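Local coordinates for peptidoglycan-recognition protein SA (Drosophila melanogaster, PDB 1SXR) that binds peptidoglycan of Gram-positive bacteria and thereby switches on the Toll pathway of insect innate immunity, at residues Thr45-Gly50 with Val116-Ser121; Ala63-Glu68 with Asn72-Asn77; Thr90-Arg95 with Gly139-Asp144; Thr162-Ile167 with Pro171-Asn176. One frame throughout, in Å; residues are numbered along the deposited sequence. Where two conformers were deposited one is given.

Contact 1. Residues Thr45-Gly50 with Val116-Ser121; sequences TGECSG and VDKLPS
E47 and K118 bridge two loops whose backbones never approach each other. Neither segment has regular strand or helix geometry where they face, and the closest pair of CA atoms, E47 with P120, is still 10.1 Å apart. The first loop follows strand 35-42 and leads into helix 50-67; the second follows strand 106-111 and runs up to S121, the N-cap of helix 122-137, whose OG caps the backbone N of A124. Two long side chains span the distance from opposite directions. K118 NZ donates to E47 OE1 at 2.9 Å, a hydrogen-bonded salt bridge received on the syn lone pair, the side that faces OE2. The second oxygen takes little part, with E47 OE2 3.7 Å from K118 NZ, so the ammonium sits against one oxygen and does not straddle the carboxylate. OE2 has instead a weak hydrogen bond from N82 ND2. Reach comes from the torsions: CG of E47 stands anti to the backbone N (chi1 -176°), CG of K118 lies between N and the carbonyl carbon (chi1 65°), and beyond CG both chains run extended. Behind E47, C48 is fixed by its disulfide to C54. Just 62 Å² is buried, and both residues are exposed, so solvent probably weakens the charge attraction; this is a single surface ion pair, with no apolar side-chain contact between the two segments.

Contact 2. Residues Ala63-Glu68 with Asn72-Asn77; sequences AYHQNE and NDISYN. With EDO (1,2-ethanediol), chain D.
Q66 and H65, on the last turn of helix 50-67, grip the loop that doubles back from the helix toward strand 78-80; helix end and loop belong to the amidase-type fold and overlap the segments inferred to bind peptidoglycan. N72 comes first: its carbonyl O receives Q66 NE2 at 2.9 Å, almost straight (171°). N72 O lies in the plane of the glutamine's amide, while NE2 comes from above the plane of the carbonyl. NE2 also bonds P24 O. D73 points its CB away from the helix, yet OD1 accepts both the backbone N of I74, at 2.8 Å, and Q62 NE2 of the same helix, while OD2 forms a salt bridge with K17. I74 brings its CA against the edge of the imidazole, 3.6 Å from H65 ND1. S75 follows, and its backbone N donates to H65 ND1 at 2.9 Å, close to the ring plane though bent (146°). CG of H65 lies anti to its own carbonyl carbon (chi1 -73°), which swings the ring toward this amide. With an alanine at H65, the S75 amide would probably lose its acceptor and the I74-S75 backbone its flat neighbour, setting the loop freer to shift. The S75 hydroxyl sits over the face of the Y76 ring and shares a 2.8 Å hydrogen bond, OG to O2, with an ethanediol probably from the crystallisation liquor. Y76 OH lies 3.2 Å from ethanediol C2.

Contact 3. Residues Thr90-Arg95 with Gly139-Asp144; sequences TGWGLR and GELSED
W92 lies flat against E140, and that stacking carries most of the contact. The CH-pi part comes from E140 CG, which stands 3.7 Å from the centroid of the five-membered indole ring and 15° off its normal. E140 CB covers the six-membered ring on the same face, 3.6 Å from W92 CE3. A bend at chi2 (-69°) brings the carboxylate, nearly parallel to the indole (12°), over its CG rim and the CB, and E140 OE1 reaches W92 CB at 3.4 Å. Apolar packing adds L141, whose side chain crosses the indole at about a right angle; its CD2 is 4.0 Å from W92 CZ3. The polar end of E140 is answered by R33, which makes a salt bridge to OE1, so the charge is paired outside these two segments while the aliphatic part lies on the indole. With an alanine at W92, the aliphatic part of E140 would probably lose its cover and a gap would open beside L141, leaving the carboxylate held mainly by R33. The backbones set the stage: G91 to L94 form a type II turn that presents W92 from its second position and puts G93, with positive phi, third, while G139 closes helix 122-137 in a Schellman motif just before E140. W92 further packs edge-to-face with F78 and touches L131 of that helix. Such a stack, a turn laid against the link between helix 122-137 and strand 141-142, is structural packing within the mixed alpha/beta amidase-type domain, away from the annotated peptidoglycan sites.

Contact 4. Residues Thr162-Ile167 with Pro171-Asn176; sequences TLYNEI and PHWLSN
Y164 and W173 meet by their rims, the two side chains crossing at about a right angle. The hydroxyl oxygen of Y164 lies near the indole plane, at its edge, 3.5 Å from W173 CZ2. Seen from the tyrosine, W173 NE1 sits at the edge of the phenol ring, near its plane, 3.9 Å from Y164 CE1; the same CE1 is 4.1 Å from W173 CZ2. Rim meets rim, then, with neither ring laid over the other. Both residues hold CG anti to the backbone N (chi1 179° in Y164, -176° in W173), which sends the phenol off helix 161-167 and the indole back toward it from the tail. The base of the indole abuts the end of the helix: W173 CB is 3.5 Å from I167 O, a carbonyl in the last residue of the helix. From within the tail, S175 CA sits over one face of the indole, 3.6 Å above the plane and offset toward the rim. The tail is also tied to strand 145-149, with H172 stacked on Y145 and both H172 and L174 backbone-bonded to L147. The polar edge of the tryptophan is met by Q152, since NE1 bonds its OE1, while the NE2 of the same glutamine bonds L174 O. Contact between the two segments is thus van der Waals in kind: the NE1 bond to Q152 helps to fix the indole's direction, while the tyrosine adds only van der Waals contact at the rim; together they lay the C-terminal tail beside the helix end.

Overall arrangement
Along the chain, contact 2 falls between the two halves of contact 1, contact 3 interleaves with contact 1, and contact 4 comes last. All border one mixed sheet and its helices: contacts 1 and 2 lie at the two ends of helix 50-67, about 20 Å apart between centres, while contacts 1 and 3 sit at either end of helix 122-137, on opposite sides of the chain's centre. Neighbours do touch. N77 ND2 meets L94 O at 2.8 Å between contacts 2 and 3, V116 and T162 join contacts 1 and 4, and H172 packs against the backbone O of E143, joining contacts 3 and 4. These touches link loops round the one sheet, with the inferred peptidoglycan-binding segments at contact 2.

Contact 1. Residues Thr45-Gly50 with Val116-Ser121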
loop_
_atom_site.group_PDB
_atom_site.type_symbol
_atom_site.label_atom_id
_atom_site.label_comp_id
_atom_site.label_asym_id
_atom_site.label_seq_id
_atom_site.Cartn_x
_atom_site.Cartn_y
_atom_site.Cartn_z
ATOM N N THR A 45 7.693 -4.373 10.044
ATOM C CA THR A 45 7.486 -5.686 10.644
ATOM C C THR A 45 6.719 -6.597 9.674
ATOM O O THR A 45 5.997 -6.115 8.793
ATOM N N GLY A 46 6.911 -7.910 9.795
ATOM C CA GLY A 46 6.005 -8.858 9.129
ATOM C C GLY A 46 6.545 -9.608 7.921
ATOM O O GLY A 46 5.781 -10.278 7.236
ATOM N N GLU A 47 7.844 -9.545 7.645
ATOM C CA GLU A 47 8.363 -10.166 6.411
ATOM C C GLU A 47 7.896 -11.625 6.298
ATOM O O GLU A 47 7.878 -12.344 7.283
ATOM C CB GLU A 47 9.900 -10.054 6.306
ATOM C CG GLU A 47 10.469 -10.595 4.989
ATOM C CD GLU A 47 11.948 -10.280 4.752
ATOM O OE1 GLU A 47 12.392 -9.149 5.052
ATOM O OE2 GLU A 47 12.664 -11.178 4.241
ATOM N N CYS A 48 7.458 -12.023 5.110
ATOM C CA CYS A 48 6.843 -13.334 4.937
ATOM C C CYS A 48 6.835 -13.726 3.460
ATOM O O CYS A 48 6.842 -12.868 2.575
ATOM C CB CYS A 48 5.433 -13.315 5.539
ATOM S SG CYS A 48 4.303 -12.104 4.805
ATOM N N SER A 49 6.838 -15.029 3.193
ATOM C CA SER A 49 6.832 -15.528 1.828
ATOM C C SER A 49 5.643 -16.463 1.674
ATOM O O SER A 49 5.563 -17.513 2.334
ATOM C CB SER A 49 8.110 -16.307 1.520
ATOM O OG SER A 49 9.280 -15.544 1.784
ATOM N N GLY A 50 4.714 -16.055 0.832
ATOM C CA GLY A 50 3.618 -16.915 0.463
ATOM C C GLY A 50 2.445 -16.776 1.399
ATOM O O GLY A 50 2.588 -16.404 2.562
ATOM N N VAL A 116 14.824 -0.271 4.423
ATOM C CA VAL A 116 15.796 0.799 4.594
ATOM C C VAL A 116 17.099 0.464 3.863
ATOM O O VAL A 116 17.660 1.339 3.195
ATOM C CB VAL A 116 16.092 1.103 6.073
ATOM C CG1 VAL A 116 17.187 2.188 6.183
ATOM C CG2 VAL A 116 14.821 1.524 6.794
ATOM N N ASP A 117 17.542 -0.792 3.957
ATOM C CA ASP A 117 18.907 -1.208 3.544
ATOM C C ASP A 117 18.943 -2.239 2.409
ATOM O O ASP A 117 20.031 -2.673 1.988
ATOM C CB ASP A 117 19.684 -1.816 4.733
ATOM C CG ASP A 117 20.016 -0.809 5.829
ATOM O OD1 ASP A 117 20.373 0.344 5.514
ATOM O OD2 ASP A 117 19.980 -1.100 7.059
ATOM N N LYS A 118 17.776 -2.652 1.915
ATOM C CA LYS A 118 17.699 -3.612 0.826
ATOM C C LYS A 118 16.412 -3.370 0.066
ATOM O O LYS A 118 15.543 -2.647 0.548
ATOM C CB LYS A 118 17.677 -5.040 1.382
ATOM C CG LYS A 118 16.419 -5.353 2.215
ATOM C CD LYS A 118 16.404 -6.766 2.786
ATOM C CE LYS A 118 15.017 -7.076 3.384
ATOM N NZ LYS A 118 15.013 -8.293 4.240
ATOM N N LEU A 119 16.290 -4.001 -1.095
ATOM C CA LEU A 119 15.080 -3.884 -1.901
ATOM C C LEU A 119 14.170 -5.077 -1.676
ATOM O O LEU A 119 14.630 -6.157 -1.281
ATOM C CB LEU A 119 15.438 -3.828 -3.388
ATOM C CG LEU A 119 16.051 -2.560 -3.956
ATOM C CD1 LEU A 119 16.333 -2.785 -5.428
ATOM C CD2 LEU A 119 15.105 -1.382 -3.763
ATOM N N PRO A 120 12.873 -4.905 -1.942
ATOM C CA PRO A 120 11.982 -6.057 -2.051
ATOM C C PRO A 120 12.471 -6.989 -3.160
ATOM O O PRO A 120 13.258 -6.567 -4.021
ATOM C CB PRO A 120 10.636 -5.428 -2.440
ATOM C CG PRO A 120 10.722 -4.027 -1.879
ATOM C CD PRO A 120 12.172 -3.625 -2.155
ATOM N N SER A 121 11.975 -8.216 -3.150
ATOM C CA SER A 121 12.326 -9.203 -4.190
ATOM C C SER A 121 11.939 -8.722 -5.583
ATOM O O SER A 121 11.069 -7.862 -5.744
ATOM C CB SER A 121 11.604 -10.507 -3.923
ATOM O OG SER A 121 10.210 -10.373 -4.199
#

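Contact 2. Residues Ala63-Glu68 with Asn72-Asn77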
loop_
_atom_site.group_PDB
_atom_site.type_symbol
_atom_site.label_atom_id
_atom_site.label_comp_id
_atom_site.label_asym_id
_atom_site.label_seq_id
_atom_site.Cartn_x
_atom_site.Cartn_y
_atom_site.Cartn_z
ATOM N N ALA A 63 -5.492 -6.776 13.290
ATOM C CA ALA A 63 -5.903 -6.660 14.692
ATOM C C ALA A 63 -5.236 -5.473 15.355
ATOM O O ALA A 63 -5.867 -4.729 16.105
ATOM C CB ALA A 63 -5.550 -7.932 15.429
ATOM N N TYR A 64 -3.946 -5.302 15.134
ATOM C CA TYR A 64 -3.261 -4.139 15.700
ATOM C C TYR A 64 -3.863 -2.839 15.128
ATOM O O TYR A 64 -4.190 -1.902 15.849
ATOM C CB TYR A 64 -1.764 -4.249 15.373
ATOM C CG TYR A 64 -0.928 -3.088 15.829
ATOM C CD1 TYR A 64 -0.852 -2.722 17.158
ATOM C CD2 TYR A 64 -0.182 -2.380 14.900
ATOM C CE1 TYR A 64 -0.037 -1.629 17.546
ATOM C CE2 TYR A 64 0.612 -1.331 15.263
ATOM C CZ TYR A 64 0.674 -0.950 16.574
ATOM O OH TYR A 64 1.489 0.137 16.884
ATOM N N HIS A 65 -4.033 -2.766 13.821
ATOM C CA HIS A 65 -4.575 -1.546 13.246
ATOM C C HIS A 65 -6.003 -1.239 13.689
ATOM O O HIS A 65 -6.317 -0.093 13.996
ATOM C CB HIS A 65 -4.517 -1.641 11.721
ATOM C CG HIS A 65 -3.133 -1.510 11.185
ATOM N ND1 HIS A 65 -2.853 -1.298 9.846
ATOM C CD2 HIS A 65 -1.941 -1.520 11.828
ATOM C CE1 HIS A 65 -1.540 -1.211 9.689
ATOM N NE2 HIS A 65 -0.964 -1.333 10.877
ATOM N N GLN A 66 -6.869 -2.244 13.698
ATOM C CA GLN A 66 -8.263 -2.045 14.097
ATOM C C GLN A 66 -8.445 -1.802 15.581
ATOM O O GLN A 66 -9.235 -0.926 15.961
ATOM C CB GLN A 66 -9.121 -3.243 13.678
ATOM C CG GLN A 66 -9.385 -3.253 12.180
ATOM C CD GLN A 66 -10.286 -4.426 11.758
ATOM O OE1 GLN A 66 -10.147 -5.535 12.291
ATOM N NE2 GLN A 66 -11.196 -4.173 10.811
ATOM N N ASN A 67 -7.731 -2.555 16.416
ATOM C CA ASN A 67 -8.037 -2.570 17.848
ATOM C C ASN A 67 -7.097 -1.758 18.708
ATOM O O ASN A 67 -7.424 -1.494 19.882
ATOM C CB ASN A 67 -8.085 -4.004 18.349
ATOM C CG ASN A 67 -9.128 -4.835 17.620
ATOM O OD1 ASN A 67 -10.128 -4.313 17.138
ATOM N ND2 ASN A 67 -8.884 -6.120 17.519
ATOM N N GLU A 68 -5.937 -1.384 18.169
ATOM C CA GLU A 68 -5.004 -0.546 18.915
ATOM C C GLU A 68 -4.850 0.823 18.283
ATOM O O GLU A 68 -4.745 1.835 18.982
ATOM C CB GLU A 68 -3.647 -1.216 19.082
ATOM C CG GLU A 68 -3.694 -2.460 19.966
ATOM C CD GLU A 68 -4.184 -2.169 21.381
ATOM O OE1 GLU A 68 -3.806 -1.116 21.953
ATOM O OE2 GLU A 68 -4.931 -3.015 21.926
ATOM N N ASN A 72 -10.261 1.594 10.714
ATOM C CA ASN A 72 -11.401 0.765 10.328
ATOM C C ASN A 72 -10.937 -0.572 9.762
ATOM O O ASN A 72 -11.682 -1.542 9.780
ATOM C CB ASN A 72 -12.284 1.501 9.319
ATOM C CG ASN A 72 -13.134 2.558 9.989
ATOM O OD1 ASN A 72 -13.614 2.346 11.097
ATOM N ND2 ASN A 72 -13.267 3.710 9.347
ATOM N N ASP A 73 -9.693 -0.621 9.293
ATOM C CA ASP A 73 -9.171 -1.822 8.630
ATOM C C ASP A 73 -7.640 -1.703 8.636
ATOM O O ASP A 73 -7.076 -0.680 9.089
ATOM C CB ASP A 73 -9.713 -1.885 7.199
ATOM C CG ASP A 73 -9.806 -3.286 6.662
ATOM O OD1 ASP A 73 -9.122 -4.188 7.190
ATOM O OD2 ASP A 73 -10.507 -3.556 5.647
ATOM N N ILE A 74 -6.973 -2.741 8.144
ATOM C CA ILE A 74 -5.549 -2.606 7.863
ATOM C C ILE A 74 -5.320 -1.301 7.072
ATOM O O ILE A 74 -6.115 -0.936 6.182
ATOM C CB ILE A 74 -5.024 -3.857 7.118
ATOM C CG1 ILE A 74 -3.504 -3.979 7.243
ATOM C CG2 ILE A 74 -5.602 -4.030 5.757
ATOM C CD1 ILE A 74 -3.067 -5.436 7.175
ATOM N N SER A 75 -4.270 -0.556 7.424
ATOM C CA SER A 75 -4.186 0.852 6.989
ATOM C C SER A 75 -4.007 0.987 5.476
ATOM O O SER A 75 -4.527 1.931 4.844
ATOM C CB SER A 75 -3.038 1.559 7.697
ATOM O OG SER A 75 -1.807 0.995 7.267
ATOM N N TYR A 76 -3.256 0.051 4.907
ATOM C CA TYR A 76 -2.871 0.128 3.480
ATOM C C TYR A 76 -3.972 -0.391 2.585
ATOM O O TYR A 76 -4.717 -1.294 2.980
ATOM C CB TYR A 76 -1.605 -0.719 3.237
ATOM C CG TYR A 76 -0.536 -0.476 4.267
ATOM C CD1 TYR A 76 0.203 0.700 4.265
ATOM C CD2 TYR A 76 -0.277 -1.418 5.230
ATOM C CE1 TYR A 76 1.184 0.922 5.244
ATOM C CE2 TYR A 76 0.703 -1.225 6.188
ATOM C CZ TYR A 76 1.416 -0.056 6.189
ATOM O OH TYR A 76 2.403 0.158 7.141
ATOM N N ASN A 77 -4.069 0.118 1.356
ATOM C CA ASN A 77 -5.036 -0.485 0.418
ATOM C C ASN A 77 -4.615 -1.877 -0.032
ATOM O O ASN A 77 -5.454 -2.754 -0.161
ATOM C CB ASN A 77 -5.282 0.443 -0.768
ATOM C CG ASN A 77 -6.000 1.724 -0.354
ATOM O OD1 ASN A 77 -5.363 2.699 -0.017
ATOM N ND2 ASN A 77 -7.335 1.694 -0.323
HETATM C C1 EDO D . 0.244 1.952 10.852
HETATM O O1 EDO D . 0.331 3.354 11.161
HETATM C C2 EDO D . 0.701 1.710 9.418
HETATM O O2 EDO D . 0.040 2.613 8.526
#

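Contact 3. Residues Thr90-Arg95 with Gly139-Asp144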
loop_
_atom_site.group_PDB
_atom_site.type_symbol
_atom_site.label_atom_id
_atom_site.label_comp_id
_atom_site.label_asym_id
_atom_site.label_seq_id
_atom_site.Cartn_x
_atom_site.Cartn_y
_atom_site.Cartn_z
ATOM N N THR A 90 -7.245 -2.628 2.753
ATOM C CA THR A 90 -8.451 -1.857 2.623
ATOM C C THR A 90 -9.122 -2.069 1.262
ATOM O O THR A 90 -10.341 -2.025 1.155
ATOM C CB THR A 90 -8.093 -0.394 2.902
ATOM O OG1 THR A 90 -8.032 -0.183 4.329
ATOM C CG2 THR A 90 -9.198 0.513 2.444
ATOM N N GLY A 91 -8.325 -2.337 0.229
ATOM C CA GLY A 91 -8.851 -2.611 -1.119
ATOM C C GLY A 91 -9.058 -1.413 -2.030
ATOM O O GLY A 91 -8.937 -0.267 -1.608
ATOM N N TRP A 92 -9.356 -1.666 -3.305
ATOM C CA TRP A 92 -9.560 -0.550 -4.235
ATOM C C TRP A 92 -10.756 0.309 -3.855
ATOM O O TRP A 92 -11.826 -0.214 -3.508
ATOM C CB TRP A 92 -9.857 -1.050 -5.656
ATOM C CG TRP A 92 -8.716 -1.570 -6.458
ATOM C CD1 TRP A 92 -8.624 -2.818 -7.016
ATOM C CD2 TRP A 92 -7.494 -0.880 -6.816
ATOM N NE1 TRP A 92 -7.432 -2.944 -7.695
ATOM C CE2 TRP A 92 -6.730 -1.773 -7.605
ATOM C CE3 TRP A 92 -6.998 0.412 -6.608
ATOM C CZ2 TRP A 92 -5.487 -1.438 -8.131
ATOM C CZ3 TRP A 92 -5.748 0.747 -7.140
ATOM C CH2 TRP A 92 -5.006 -0.186 -7.885
ATOM N N GLY A 93 -10.589 1.623 -3.982
ATOM C CA GLY A 93 -11.727 2.553 -3.904
ATOM C C GLY A 93 -12.268 2.814 -2.517
ATOM O O GLY A 93 -13.352 3.399 -2.366
ATOM N N LEU A 94 -11.523 2.379 -1.498
ATOM C CA LEU A 94 -11.929 2.601 -0.119
ATOM C C LEU A 94 -10.803 3.357 0.574
ATOM O O LEU A 94 -9.617 3.128 0.313
ATOM C CB LEU A 94 -12.184 1.272 0.592
ATOM C CG LEU A 94 -13.469 0.539 0.162
ATOM C CD1 LEU A 94 -13.445 -0.922 0.609
ATOM C CD2 LEU A 94 -14.691 1.206 0.722
ATOM N N ARG A 95 -11.188 4.268 1.464
ATOM C CA ARG A 95 -10.248 5.137 2.153
ATOM C C ARG A 95 -9.536 4.350 3.242
ATOM O O ARG A 95 -10.192 3.759 4.113
ATOM C CB ARG A 95 -11.008 6.303 2.783
ATOM C CG ARG A 95 -10.106 7.281 3.523
ATOM C CD ARG A 95 -10.744 8.653 3.634
ATOM N NE ARG A 95 -11.689 8.691 4.716
ATOM C CZ ARG A 95 -12.882 9.284 4.715
ATOM N NH1 ARG A 95 -13.412 9.836 3.621
ATOM N NH2 ARG A 95 -13.579 9.240 5.831
ATOM N N GLY A 139 -9.707 1.498 -14.345
ATOM C CA GLY A 139 -10.306 2.773 -13.992
ATOM C C GLY A 139 -10.166 3.108 -12.523
ATOM O O GLY A 139 -10.768 4.069 -12.060
ATOM N N GLU A 140 -9.387 2.304 -11.798
ATOM C CA GLU A 140 -9.129 2.589 -10.372
ATOM C C GLU A 140 -8.154 3.758 -10.185
ATOM O O GLU A 140 -8.289 4.544 -9.222
ATOM C CB GLU A 140 -8.571 1.347 -9.663
ATOM C CG GLU A 140 -9.422 0.081 -9.720
ATOM C CD GLU A 140 -10.709 0.168 -8.918
ATOM O OE1 GLU A 140 -10.897 1.122 -8.125
ATOM O OE2 GLU A 140 -11.544 -0.755 -9.084
ATOM N N LEU A 141 -7.166 3.862 -11.084
ATOM C CA LEU A 141 -6.161 4.915 -11.080
ATOM C C LEU A 141 -6.255 5.758 -12.352
ATOM O O LEU A 141 -6.572 5.217 -13.417
ATOM C CB LEU A 141 -4.753 4.305 -11.019
ATOM C CG LEU A 141 -4.417 3.496 -9.765
ATOM C CD1 LEU A 141 -2.987 2.943 -9.808
ATOM C CD2 LEU A 141 -4.629 4.347 -8.521
ATOM N N SER A 142 -5.977 7.048 -12.259
ATOM C CA SER A 142 -5.976 7.863 -13.471
ATOM C C SER A 142 -4.808 7.435 -14.357
ATOM O O SER A 142 -3.798 6.903 -13.879
ATOM C CB SER A 142 -5.895 9.346 -13.146
ATOM O OG SER A 142 -4.739 9.653 -12.396
ATOM N N GLU A 143 -4.939 7.658 -15.665
ATOM C CA GLU A 143 -3.847 7.288 -16.559
ATOM C C GLU A 143 -2.566 8.089 -16.248
ATOM O O GLU A 143 -1.463 7.611 -16.523
ATOM C CB GLU A 143 -4.280 7.441 -18.031
ATOM C CG GLU A 143 -5.322 6.412 -18.490
ATOM C CD GLU A 143 -5.371 6.230 -20.009
ATOM O OE1 GLU A 143 -5.161 7.221 -20.729
ATOM O OE2 GLU A 143 -5.622 5.088 -20.478
ATOM N N ASP A 144 -2.703 9.286 -15.674
ATOM C CA ASP A 144 -1.541 10.094 -15.317
ATOM C C ASP A 144 -1.318 10.218 -13.807
ATOM O O ASP A 144 -0.877 11.268 -13.322
ATOM C CB ASP A 144 -1.608 11.494 -15.948
ATOM C CG ASP A 144 -2.881 12.241 -15.595
ATOM O OD1 ASP A 144 -3.876 11.610 -15.172
ATOM O OD2 ASP A 144 -2.977 13.479 -15.712
#

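Contact 4. Residues Thr162-Ile167 with Pro171-Asn176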
loop_
_atom_site.group_PDB
_atom_site.type_symbol
_atom_site.label_atom_id
_atom_site.label_comp_id
_atom_site.label_asym_id
_atom_site.label_seq_id
_atom_site.Cartn_x
_atom_site.Cartn_y
_atom_site.Cartn_z
ATOM N N THR A 162 16.418 2.718 0.689
ATOM C CA THR A 162 16.790 1.903 -0.470
ATOM C C THR A 162 15.616 1.726 -1.434
ATOM O O THR A 162 15.752 1.799 -2.662
ATOM C CB THR A 162 17.350 0.560 -0.027
ATOM O OG1 THR A 162 18.601 0.785 0.650
ATOM C CG2 THR A 162 17.729 -0.285 -1.239
ATOM N N LEU A 163 14.440 1.511 -0.869
ATOM C CA LEU A 163 13.267 1.362 -1.705
ATOM C C LEU A 163 12.817 2.707 -2.321
ATOM O O LEU A 163 12.385 2.761 -3.473
ATOM C CB LEU A 163 12.155 0.682 -0.907
ATOM C CG LEU A 163 10.796 0.488 -1.597
ATOM C CD1 LEU A 163 10.908 -0.134 -2.991
ATOM C CD2 LEU A 163 9.893 -0.363 -0.701
ATOM N N TYR A 164 12.944 3.786 -1.556
ATOM C CA TYR A 164 12.630 5.125 -2.043
ATOM C C TYR A 164 13.500 5.436 -3.248
ATOM O O TYR A 164 12.999 5.952 -4.252
ATOM C CB TYR A 164 12.848 6.156 -0.957
ATOM C CG TYR A 164 12.567 7.578 -1.387
ATOM C CD1 TYR A 164 11.526 7.881 -2.254
ATOM C CD2 TYR A 164 13.326 8.623 -0.893
ATOM C CE1 TYR A 164 11.269 9.206 -2.635
ATOM C CE2 TYR A 164 13.072 9.943 -1.264
ATOM C CZ TYR A 164 12.042 10.217 -2.131
ATOM O OH TYR A 164 11.802 11.521 -2.494
ATOM N N ASN A 165 14.793 5.106 -3.154
ATOM C CA ASN A 165 15.685 5.341 -4.287
ATOM C C ASN A 165 15.252 4.590 -5.536
ATOM O O ASN A 165 15.398 5.106 -6.646
ATOM C CB ASN A 165 17.140 5.026 -3.934
ATOM C CG ASN A 165 17.735 6.043 -2.989
ATOM O OD1 ASN A 165 17.260 7.178 -2.906
ATOM N ND2 ASN A 165 18.778 5.641 -2.251
ATOM N N GLU A 166 14.729 3.378 -5.363
ATOM C CA GLU A 166 14.194 2.605 -6.476
ATOM C C GLU A 166 12.953 3.256 -7.098
ATOM O O GLU A 166 12.910 3.455 -8.311
ATOM C CB GLU A 166 13.932 1.144 -6.055
ATOM C CG GLU A 166 13.170 0.277 -7.051
ATOM C CD GLU A 166 13.939 -0.024 -8.338
ATOM O OE1 GLU A 166 15.192 -0.015 -8.332
ATOM O OE2 GLU A 166 13.287 -0.285 -9.369
ATOM N N ILE A 167 11.935 3.583 -6.300
ATOM C CA ILE A 167 10.705 4.113 -6.899
ATOM C C ILE A 167 10.906 5.475 -7.578
ATOM O O ILE A 167 10.152 5.851 -8.475
ATOM C CB ILE A 167 9.539 4.144 -5.887
ATOM C CG1 ILE A 167 9.782 5.188 -4.815
ATOM C CG2 ILE A 167 9.324 2.767 -5.249
ATOM C CD1 ILE A 167 8.569 5.442 -3.947
ATOM N N PRO A 171 8.324 5.287 -13.716
ATOM C CA PRO A 171 7.465 6.242 -14.386
ATOM C C PRO A 171 6.397 6.657 -13.391
ATOM O O PRO A 171 6.002 5.863 -12.528
ATOM C CB PRO A 171 6.835 5.438 -15.533
ATOM C CG PRO A 171 7.683 4.201 -15.681
ATOM C CD PRO A 171 8.275 3.944 -14.328
ATOM N N HIS A 172 5.956 7.893 -13.501
ATOM C CA HIS A 172 4.903 8.417 -12.628
ATOM C C HIS A 172 5.436 8.992 -11.335
ATOM O O HIS A 172 4.698 9.696 -10.653
ATOM C CB HIS A 172 3.794 7.378 -12.319
ATOM C CG HIS A 172 2.987 6.964 -13.512
ATOM N ND1 HIS A 172 1.820 7.600 -13.882
ATOM C CD2 HIS A 172 3.175 5.970 -14.414
ATOM C CE1 HIS A 172 1.323 7.013 -14.960
ATOM N NE2 HIS A 172 2.128 6.021 -15.305
ATOM N N TRP A 173 6.692 8.726 -10.977
ATOM C CA TRP A 173 7.212 9.345 -9.755
ATOM C C TRP A 173 7.123 10.872 -9.801
ATOM O O TRP A 173 7.531 11.501 -10.792
ATOM C CB TRP A 173 8.646 8.902 -9.409
ATOM C CG TRP A 173 9.092 9.505 -8.098
ATOM C CD1 TRP A 173 8.565 9.242 -6.858
ATOM C CD2 TRP A 173 10.109 10.486 -7.895
ATOM N NE1 TRP A 173 9.203 9.990 -5.898
ATOM C CE2 TRP A 173 10.160 10.762 -6.501
ATOM C CE3 TRP A 173 10.988 11.170 -8.746
ATOM C CZ2 TRP A 173 11.047 11.689 -5.944
ATOM C CZ3 TRP A 173 11.885 12.079 -8.189
ATOM C CH2 TRP A 173 11.908 12.329 -6.806
ATOM N N LEU A 174 6.588 11.450 -8.729
ATOM C CA LEU A 174 6.411 12.882 -8.566
ATOM C C LEU A 174 7.359 13.404 -7.496
ATOM O O LEU A 174 7.289 13.001 -6.333
ATOM C CB LEU A 174 4.954 13.210 -8.184
ATOM C CG LEU A 174 4.614 14.672 -7.881
ATOM C CD1 LEU A 174 4.639 15.496 -9.177
ATOM C CD2 LEU A 174 3.255 14.807 -7.214
ATOM N N SER A 175 8.247 14.316 -7.888
ATOM C CA SER A 175 9.285 14.800 -6.985
ATOM C C SER A 175 8.806 15.806 -5.946
ATOM O O SER A 175 9.400 15.915 -4.886
ATOM C CB SER A 175 10.460 15.396 -7.777
ATOM O OG SER A 175 9.985 16.376 -8.682
ATOM N N ASN A 176 7.731 16.530 -6.229
ATOM C CA ASN A 176 7.325 17.630 -5.361
ATOM C C ASN A 176 5.857 17.630 -4.946
ATOM O O ASN A 176 5.141 18.599 -5.198
ATOM C CB ASN A 176 7.659 18.968 -6.042
ATOM C CG ASN A 176 6.745 19.277 -7.219
ATOM O OD1 ASN A 176 6.381 18.396 -8.005
ATOM N ND2 ASN A 176 6.374 20.550 -7.351
#